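Local coordinates for protein transcription regulator, Crp family (Thermus thermophilus, PDB 4EV0) that activates transcription from several promoters in a cAMP-dependent manner, binding DNA as a homodimer with a winged helix-turn-helix motif, at residues K50-R55 and S88-E93. Sequence-based numbering, arbitrary orientation.
Sequences KVRLFR and SAVAVE. With CMP (adenosine-3',5'-cyclic-monophosphate), chain G.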
loop_
_atom_site.group_PDB
_atom_site.type_symbol
_atom_site.label_atom_id
_atom_site.label_comp_id
_atom_site.label_asym_id
_atom_site.label_seq_id
_atom_site.Cartn_x
_atom_site.Cartn_y
_atom_site.Cartn_z
ATOM N N LYS B 50 -7.561 -18.674 16.089
ATOM C CA LYS B 50 -6.852 -17.489 15.629
ATOM C C LYS B 50 -5.774 -17.869 14.616
ATOM O O LYS B 50 -5.001 -18.815 14.826
ATOM C CB LYS B 50 -6.235 -16.749 16.825
ATOM C CG LYS B 50 -5.658 -15.379 16.504
ATOM C CD LYS B 50 -5.143 -14.657 17.778
ATOM C CE LYS B 50 -6.289 -14.066 18.603
ATOM N NZ LYS B 50 -5.974 -13.998 20.062
ATOM N N VAL B 51 -5.719 -17.121 13.520
ATOM C CA VAL B 51 -4.758 -17.406 12.466
ATOM C C VAL B 51 -3.824 -16.223 12.236
ATOM O O VAL B 51 -4.269 -15.090 12.221
ATOM C CB VAL B 51 -5.487 -17.770 11.163
ATOM C CG1 VAL B 51 -4.522 -17.812 9.981
ATOM C CG2 VAL B 51 -6.210 -19.102 11.327
ATOM N N ARG B 52 -2.530 -16.477 12.072
ATOM C CA ARG B 52 -1.623 -15.409 11.677
ATOM C C ARG B 52 -1.111 -15.588 10.249
ATOM O O ARG B 52 -0.655 -16.673 9.868
ATOM C CB ARG B 52 -0.438 -15.280 12.635
ATOM C CG ARG B 52 0.523 -14.178 12.226
ATOM C CD ARG B 52 1.591 -13.940 13.279
ATOM N NE ARG B 52 2.557 -15.029 13.294
ATOM C CZ ARG B 52 3.780 -14.955 12.781
ATOM N NH1 ARG B 52 4.199 -13.824 12.215
ATOM N NH2 ARG B 52 4.582 -16.018 12.847
ATOM N N LEU B 53 -1.192 -14.508 9.476
ATOM C CA LEU B 53 -0.623 -14.434 8.136
ATOM C C LEU B 53 0.672 -13.623 8.137
ATOM O O LEU B 53 0.772 -12.597 8.812
ATOM C CB LEU B 53 -1.603 -13.744 7.194
ATOM C CG LEU B 53 -3.013 -14.317 7.130
ATOM C CD1 LEU B 53 -3.934 -13.365 6.383
ATOM C CD2 LEU B 53 -3.002 -15.691 6.469
ATOM N N PHE B 54 1.655 -14.080 7.366
ATOM C CA PHE B 54 2.936 -13.385 7.262
ATOM C C PHE B 54 3.662 -13.741 5.972
ATOM O O PHE B 54 3.468 -14.815 5.408
ATOM C CB PHE B 54 3.842 -13.678 8.467
ATOM C CG PHE B 54 4.229 -15.146 8.615
ATOM C CD1 PHE B 54 3.420 -16.026 9.326
ATOM C CD2 PHE B 54 5.414 -15.630 8.070
ATOM C CE1 PHE B 54 3.783 -17.384 9.483
ATOM C CE2 PHE B 54 5.781 -16.970 8.220
ATOM C CZ PHE B 54 4.960 -17.852 8.926
ATOM N N ARG B 55 4.501 -12.824 5.519
ATOM C CA ARG B 55 5.347 -13.039 4.362
ATOM C C ARG B 55 6.776 -13.151 4.851
ATOM O O ARG B 55 7.122 -12.623 5.914
ATOM C CB ARG B 55 5.229 -11.863 3.373
ATOM C CG ARG B 55 4.026 -11.973 2.402
ATOM C CD ARG B 55 3.854 -10.742 1.493
ATOM N NE ARG B 55 4.909 -10.589 0.497
ATOM C CZ ARG B 55 4.863 -11.079 -0.741
ATOM N NH1 ARG B 55 3.810 -11.786 -1.149
ATOM N NH2 ARG B 55 5.875 -10.867 -1.580
ATOM N N SER B 88 2.254 -16.977 4.114
ATOM C CA SER B 88 2.124 -18.158 4.968
ATOM C C SER B 88 0.990 -17.922 5.976
ATOM O O SER B 88 0.725 -16.768 6.375
ATOM C CB SER B 88 3.435 -18.441 5.722
ATOM O OG SER B 88 4.543 -18.588 4.850
ATOM N N ALA B 89 0.332 -19.009 6.382
ATOM C CA ALA B 89 -0.728 -18.947 7.388
ATOM C C ALA B 89 -0.523 -20.010 8.469
ATOM O O ALA B 89 -0.432 -21.209 8.168
ATOM C CB ALA B 89 -2.078 -19.125 6.739
ATOM N N VAL B 90 -0.463 -19.573 9.725
ATOM C CA VAL B 90 -0.244 -20.482 10.848
ATOM C C VAL B 90 -1.324 -20.304 11.925
ATOM O O VAL B 90 -1.785 -19.189 12.184
ATOM C CB VAL B 90 1.162 -20.280 11.461
ATOM C CG1 VAL B 90 1.276 -18.904 12.064
ATOM C CG2 VAL B 90 1.457 -21.346 12.513
ATOM N N ALA B 91 -1.744 -21.411 12.528
ATOM C CA ALA B 91 -2.714 -21.353 13.607
ATOM C C ALA B 91 -1.976 -20.942 14.868
ATOM O O ALA B 91 -0.962 -21.551 15.208
ATOM C CB ALA B 91 -3.372 -22.713 13.793
ATOM N N VAL B 92 -2.451 -19.900 15.549
ATOM C CA VAL B 92 -1.848 -19.523 16.826
ATOM C C VAL B 92 -2.695 -19.996 18.018
ATOM O O VAL B 92 -2.254 -19.951 19.165
ATOM C CB VAL B 92 -1.497 -18.007 16.914
ATOM C CG1 VAL B 92 -1.199 -17.445 15.535
ATOM C CG2 VAL B 92 -2.599 -17.217 17.601
ATOM N N GLU B 93 -3.909 -20.454 17.728
ATOM C CA GLU B 93 -4.743 -21.160 18.697
ATOM C C GLU B 93 -5.206 -22.461 18.044
ATOM O O GLU B 93 -4.991 -22.653 16.851
ATOM C CB GLU B 93 -5.959 -20.325 19.090
ATOM C CG GLU B 93 -5.645 -19.084 19.889
ATOM C CD GLU B 93 -6.875 -18.223 20.116
ATOM O OE1 GLU B 93 -7.999 -18.696 19.823
ATOM O OE2 GLU B 93 -6.713 -17.068 20.578
HETATM P P CMP G . -3.557 -16.474 -0.694
HETATM O O1P CMP G . -4.329 -17.624 -1.271
HETATM O O2P CMP G . -2.673 -15.657 -1.609
HETATM O "O5'" CMP G . -2.705 -16.965 0.587
HETATM C "C5'" CMP G . -2.307 -16.046 1.604
HETATM C "C4'" CMP G . -3.449 -15.141 1.908
HETATM O "O4'" CMP G . -3.066 -14.023 2.731
HETATM C "C3'" CMP G . -4.034 -14.464 0.708
HETATM O "O3'" CMP G . -4.663 -15.382 -0.165
HETATM C "C2'" CMP G . -4.932 -13.433 1.365
HETATM O "O2'" CMP G . -6.082 -14.043 1.923
HETATM C "C1'" CMP G . -4.020 -12.990 2.522
HETATM N N9 CMP G . -3.313 -11.746 2.201
HETATM C C8 CMP G . -2.429 -11.544 1.207
HETATM N N7 CMP G . -2.021 -10.243 1.215
HETATM C C5 CMP G . -2.652 -9.613 2.228
HETATM C C6 CMP G . -2.665 -8.244 2.807
HETATM N N6 CMP G . -1.893 -7.261 2.267
HETATM N N1 CMP G . -3.478 -8.021 3.876
HETATM C C2 CMP G . -4.246 -8.986 4.407
HETATM N N3 CMP G . -4.271 -10.255 3.938
HETATM C C4 CMP G . -3.510 -10.613 2.873
HETATM O O HOH W 1 6.161 -16.530 4.358
#
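Phe-54 pairs with Ser-88 and Arg-52 with Val-90 as antiparallel hydrogen-bonded pairs, joining strands 51-55 and 88-91 through four backbone bonds; a fifth, from Val-92 N to Lys-50 O (2.9 Å), carries the ladder past the end of strand 88-91. Side chains alternate between two faces, Arg-52, Phe-54, Ser-88 and Val-90 on one and Val-51, Leu-53, Ala-89 and Ala-91 on the other. On the face bearing Phe-54, the aromatic ring lies across its partner: Ser-88 CB sits 3.8 Å from the centroid of the Phe-54 ring, a CH-pi contact over one face, displaced toward the rim. Chi1 of 62° puts CG of Phe-54 between its own N and carbonyl carbon and lets the ring swing back over strand 88-91, where Val-90 CG1 meets its edge in plane, 3.9 Å from Phe-54 CE1. The same methyl approaches the Arg-52 guanidinium obliquely, and Phe-54 CD1 lies 3.5 Å above the plane of that group, offset toward the rim. NH2 of Arg-52 forms a salt bridge with Glu-62 and NH1 a hydrogen bond with Thr-64 OG1. Ser-88 OG bonds to Gln-36 N and to a water that reaches Phe-54 O weakly. Beyond the paired residues, Lys-50 CD rests on Val-92 CG2 (3.6 Å), and a bend at chi3 (-77°) helps bring Lys-50 NZ to within 3.2 Å of Glu-93 OE2, on the anti side and out of the carboxylate plane. A glutamine in place of Glu-93 would probably leave the Lys-50 ammonium without its charged mate and the end of the lysine chain freer to turn. The opposite face is apolar: Leu-53 CD2 packs on Ala-89 CB (3.6 Å), while Leu-53 CD1 lies 3.8 Å from CMP O4', lining the cAMP pocket. Phe-74 of strand 73-74 packs against Val-51, Leu-53 and Ala-89 here, and the pair forms the centre of one sheet of the cyclic nucleotide-binding beta-roll, between strands 32-34 and 61-68.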